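Local structure of Alpha/beta hydrolase (Pectobacterium atrosepticum SCRI1043, 3BDV) at residues Phe183-Ile186 against Leu187-Asn190; Met139-Thr142 against Arg143-Trp147. The protein probably acts as a hydrolase of the alpha/beta-hydrolase fold, and binds calcium ions in the crystal. One frame throughout, in Å; residues are numbered along the deposited sequence. Where two conformers were deposited one is given.

Contact 2 comes first along the chain, at the N-terminal start of helix 141-151, which connects strand 128-132 to the outermost strand 154-157 of the parallel sheet. Contact 1 follows at residues 183-190, where helix 174-185 runs out into the C-terminal tail. Their centres lie 27 Å apart and their nearest atoms about 14 Å, so they do not touch. Both nevertheless pack against the same sheet, contact 2 on strands 128-132 and 154-157, contact 1 on strand 76-81 as well as helix 4-15. S140 caps helix 141-151, and a type I turn lies where helix 174-185 passes into the tail; the two are separate pieces of local packing around the sheet.

Contact 1: Phe183-Ile186 against Leu187-Asn190; sequences FSEI and LIPN. With EDO (1,2-ethanediol), chain G.
One face of the F183 ring receives CD1 of L187, a CH-pi contact in which the methyl carbon stands 4.2 Å from the ring centroid, displaced toward the rim. L187 CG stands opposite its own carbonyl carbon (chi1 -56°) and the chain extends beyond it (chi2 175°), letting CD1 reach the ring; CG rests 3.6 Å from F183 O, while CB lies against S184 O. Further along, I188 turns its CG1 and CD1 branch back over E185, whose carboxylate points elsewhere, to a salt bridge with R10 of helix 4-15. The chain forms a type I beta turn from E185 to I188, closed by the bond from I188 N to E185 O at 3.2 Å; just before it, L187 N donates to S184 O at 2.8 Å. Both i+3 bonds lie where helix 174-185 gives way to the tail. I186 O accepts from both hydroxyls of an ethanediol molecule, O1 at 3.1 Å and O2 at 3.2 Å, and more weakly from a water that also donates to I188 O. The hold of the diol, probably from the crystallisation liquor, suggests that this carbonyl can be reached by small solvent molecules.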
loop_
_atom_site.group_PDB
_atom_site.type_symbol
_atom_site.label_atom_id
_atom_site.label_comp_id
_atom_site.label_asym_id
_atom_site.label_seq_id
_atom_site.Cartn_x
_atom_site.Cartn_y
_atom_site.Cartn_z
ATOM N N PHE A 183 9.550 7.363 5.172
ATOM C CA PHE A 183 8.657 8.036 4.202
ATOM C C PHE A 183 7.609 8.870 4.873
ATOM O O PHE A 183 7.404 10.023 4.506
ATOM C CB PHE A 183 8.024 6.910 3.365
ATOM C CG PHE A 183 6.948 7.336 2.393
ATOM C CD1 PHE A 183 7.261 8.114 1.295
ATOM C CD2 PHE A 183 5.656 6.862 2.528
ATOM C CE1 PHE A 183 6.270 8.425 0.364
ATOM C CE2 PHE A 183 4.661 7.178 1.625
ATOM C CZ PHE A 183 4.935 7.941 0.562
ATOM N N SER A 184 6.903 8.286 5.829
ATOM C CA SER A 184 5.847 8.981 6.506
ATOM C C SER A 184 6.307 10.138 7.345
ATOM O O SER A 184 5.619 11.133 7.394
ATOM C CB SER A 184 4.965 8.019 7.328
ATOM O OG SER A 184 5.697 7.405 8.397
ATOM N N GLU A 185 7.479 10.064 7.981
ATOM C CA GLU A 185 7.894 11.206 8.813
ATOM C C GLU A 185 7.952 12.503 8.022
ATOM O O GLU A 185 7.583 13.560 8.552
ATOM C CB GLU A 185 9.227 10.931 9.493
ATOM C CG GLU A 185 9.091 9.931 10.594
ATOM C CD GLU A 185 10.409 9.497 11.175
ATOM O OE1 GLU A 185 11.425 9.741 10.525
ATOM O OE2 GLU A 185 10.410 8.915 12.283
ATOM N N ILE A 186 8.361 12.431 6.753
ATOM C CA ILE A 186 8.456 13.644 5.921
ATOM C C ILE A 186 7.078 14.110 5.487
ATOM O O ILE A 186 6.948 15.189 4.961
ATOM C CB ILE A 186 9.426 13.506 4.711
ATOM C CG1 ILE A 186 9.092 12.354 3.804
ATOM C CG2 ILE A 186 10.874 13.310 5.223
ATOM C CD1 ILE A 186 9.773 12.428 2.453
ATOM N N LEU A 187 6.048 13.331 5.742
ATOM C CA LEU A 187 4.694 13.774 5.440
ATOM C C LEU A 187 3.941 14.309 6.648
ATOM O O LEU A 187 2.780 14.736 6.526
ATOM C CB LEU A 187 3.921 12.599 4.830
ATOM C CG LEU A 187 4.524 11.929 3.589
ATOM C CD1 LEU A 187 3.736 10.706 3.164
ATOM C CD2 LEU A 187 4.708 12.979 2.446
ATOM N N ILE A 188 4.539 14.245 7.827
ATOM C CA ILE A 188 3.863 14.710 9.048
ATOM C C ILE A 188 3.710 16.236 8.961
ATOM O O ILE A 188 4.660 16.905 8.612
ATOM C CB ILE A 188 4.662 14.319 10.296
ATOM C CG1 ILE A 188 4.555 12.819 10.518
ATOM C CG2 ILE A 188 4.128 15.016 11.554
ATOM C CD1 ILE A 188 5.506 12.319 11.583
ATOM N N PRO A 189 2.498 16.770 9.185
ATOM C CA PRO A 189 2.286 18.242 9.141
ATOM C C PRO A 189 3.122 19.066 10.112
ATOM O O PRO A 189 3.645 20.111 9.702
ATOM C CB PRO A 189 0.793 18.400 9.453
ATOM C CG PRO A 189 0.206 17.140 8.986
ATOM C CD PRO A 189 1.221 16.064 9.348
ATOM N N ASN A 190 3.254 18.597 11.363
ATOM C CA ASN A 190 3.991 19.292 12.427
ATOM C C ASN A 190 5.070 18.410 13.020
ATOM O O ASN A 190 4.826 17.673 13.964
ATOM C CB ASN A 190 3.028 19.705 13.525
ATOM C CG ASN A 190 1.955 20.634 13.013
ATOM O OD1 ASN A 190 2.278 21.726 12.534
ATOM N ND2 ASN A 190 0.684 20.235 13.129
HETATM C C1 EDO G . 6.509 16.518 1.990
HETATM O O1 EDO G . 5.674 17.197 2.969
HETATM C C2 EDO G . 7.848 17.237 1.801
HETATM O O2 EDO G . 8.516 17.294 3.072
HETATM O O HOH W 1 4.994 17.891 5.817
#

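Contact 2: Met139-Thr142 against Arg143-Trp147; sequences MSFT and RAQYW
M139, a selenomethionine, swings CG opposite its backbone N (chi1 179°) and then bends at chi2 and chi3, carrying SE past R143 CB and the M139 methyl CE to W147. There CE lies 3.5 Å from W147 CD1, and SE completes an oblique Met-aromatic contact, 4.9 Å from the centroid of the five-membered ring. A chi1 of 66° places S140 OG where it can accept from R143 N at 3.2 Å. This is an N-cap: the serine hydroxyl takes up an amide of the first turn of helix 141-151, the crossover helix of a beta-alpha-beta unit between strands 128-132 and 154-157. Regular bonds follow, A144 N to S140 O at 2.9 Å, Q145 N to F141 O and Y146 N to T142 O. The amide of Q145 approaches the F141 ring obliquely, Q145 CD 3.4 Å from F141 CE2, the planes 34° apart, while H134 stacks with the same ring. The guanidinium of R143 and the Y146 ring overlap near their rims, with NH1 3.6 Å above the tyrosine plane, and Y146 CE2 sits 3.8 Å above the centre of a W147 face. E109 fixes R143 NE by a salt bridge and accepts from W147 NE1 through OE2.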
loop_
_atom_site.group_PDB
_atom_site.type_symbol
_atom_site.label_atom_id
_atom_site.label_comp_id
_atom_site.label_asym_id
_atom_site.label_seq_id
_atom_site.Cartn_x
_atom_site.Cartn_y
_atom_site.Cartn_z
HETATM N N MSE A 139 3.547 -9.126 -11.660
HETATM C CA MSE A 139 4.243 -7.934 -12.132
HETATM C C MSE A 139 5.725 -8.185 -12.335
HETATM O O MSE A 139 6.426 -8.538 -11.395
HETATM C CB MSE A 139 4.007 -6.762 -11.151
HETATM C CG MSE A 139 4.693 -5.450 -11.513
HETATM SE SE MSE A 139 3.918 -4.471 -12.945
HETATM C CE MSE A 139 2.716 -3.267 -11.940
ATOM N N SER A 140 6.205 -8.055 -13.571
ATOM C CA SER A 140 7.660 -8.233 -13.811
ATOM C C SER A 140 8.374 -7.043 -13.214
ATOM O O SER A 140 7.805 -5.947 -13.106
ATOM C CB SER A 140 8.041 -8.331 -15.300
ATOM O OG SER A 140 7.815 -7.136 -16.011
ATOM N N PHE A 141 9.627 -7.239 -12.841
ATOM C CA PHE A 141 10.390 -6.120 -12.290
ATOM C C PHE A 141 10.553 -4.961 -13.272
ATOM O O PHE A 141 10.441 -3.785 -12.897
ATOM C CB PHE A 141 11.750 -6.587 -11.776
ATOM C CG PHE A 141 12.495 -5.501 -11.086
ATOM C CD1 PHE A 141 12.126 -5.125 -9.814
ATOM C CD2 PHE A 141 13.507 -4.808 -11.730
ATOM C CE1 PHE A 141 12.785 -4.071 -9.158
ATOM C CE2 PHE A 141 14.161 -3.759 -11.104
ATOM C CZ PHE A 141 13.799 -3.388 -9.822
ATOM N N THR A 142 10.783 -5.254 -14.549
ATOM C CA THR A 142 11.003 -4.168 -15.498
ATOM C C THR A 142 9.716 -3.377 -15.678
ATOM O O THR A 142 9.773 -2.162 -15.832
ATOM C CB THR A 142 11.663 -4.645 -16.810
ATOM O OG1 THR A 142 10.830 -5.596 -17.437
ATOM C CG2 THR A 142 13.021 -5.292 -16.516
ATOM N N ARG A 143 8.563 -4.043 -15.602
ATOM C CA ARG A 143 7.300 -3.324 -15.685
ATOM C C ARG A 143 7.010 -2.543 -14.428
ATOM O O ARG A 143 6.379 -1.475 -14.500
ATOM C CB ARG A 143 6.118 -4.245 -16.024
ATOM C CG ARG A 143 6.125 -4.689 -17.445
ATOM C CD ARG A 143 5.846 -3.598 -18.431
ATOM N NE ARG A 143 4.459 -3.157 -18.359
ATOM C CZ ARG A 143 3.907 -2.250 -19.143
ATOM N NH1 ARG A 143 4.631 -1.611 -20.018
ATOM N NH2 ARG A 143 2.603 -1.968 -19.017
ATOM N N ALA A 144 7.426 -3.072 -13.281
ATOM C CA ALA A 144 7.362 -2.299 -12.019
ATOM C C ALA A 144 8.148 -0.999 -12.177
ATOM O O ALA A 144 7.628 0.091 -11.826
ATOM C CB ALA A 144 7.910 -3.100 -10.824
ATOM N N GLN A 145 9.337 -1.082 -12.789
ATOM C CA GLN A 145 10.108 0.123 -13.090
ATOM C C GLN A 145 9.386 1.108 -13.994
ATOM O O GLN A 145 9.419 2.334 -13.758
ATOM C CB GLN A 145 11.426 -0.227 -13.686
ATOM C CG GLN A 145 12.363 -0.922 -12.698
ATOM C CD GLN A 145 13.693 -1.220 -13.335
ATOM O OE1 GLN A 145 13.807 -2.084 -14.223
ATOM N NE2 GLN A 145 14.722 -0.481 -12.906
ATOM N N TYR A 146 8.748 0.569 -15.031
ATOM C CA TYR A 146 7.917 1.385 -15.964
ATOM C C TYR A 146 6.821 2.120 -15.208
ATOM O O TYR A 146 6.612 3.354 -15.353
ATOM C CB TYR A 146 7.286 0.480 -17.055
ATOM C CG TYR A 146 6.196 1.163 -17.842
ATOM C CD1 TYR A 146 6.503 2.026 -18.890
ATOM C CD2 TYR A 146 4.846 0.962 -17.528
ATOM C CE1 TYR A 146 5.514 2.650 -19.593
ATOM C CE2 TYR A 146 3.834 1.604 -18.221
ATOM C CZ TYR A 146 4.173 2.451 -19.238
ATOM O OH TYR A 146 3.152 3.072 -19.903
ATOM N N TRP A 147 6.055 1.383 -14.421
ATOM C CA TRP A 147 4.960 2.005 -13.701
ATOM C C TRP A 147 5.449 2.997 -12.637
ATOM O O TRP A 147 4.890 4.072 -12.514
ATOM C CB TRP A 147 4.069 0.945 -13.083
ATOM C CG TRP A 147 3.220 0.253 -14.112
ATOM C CD1 TRP A 147 3.354 -1.015 -14.601
ATOM C CD2 TRP A 147 2.116 0.828 -14.791
ATOM N NE1 TRP A 147 2.378 -1.260 -15.548
ATOM C CE2 TRP A 147 1.605 -0.135 -15.671
ATOM C CE3 TRP A 147 1.486 2.070 -14.721
ATOM C CZ2 TRP A 147 0.529 0.129 -16.499
ATOM C CZ3 TRP A 147 0.389 2.306 -15.518
ATOM C CH2 TRP A 147 -0.080 1.355 -16.394
#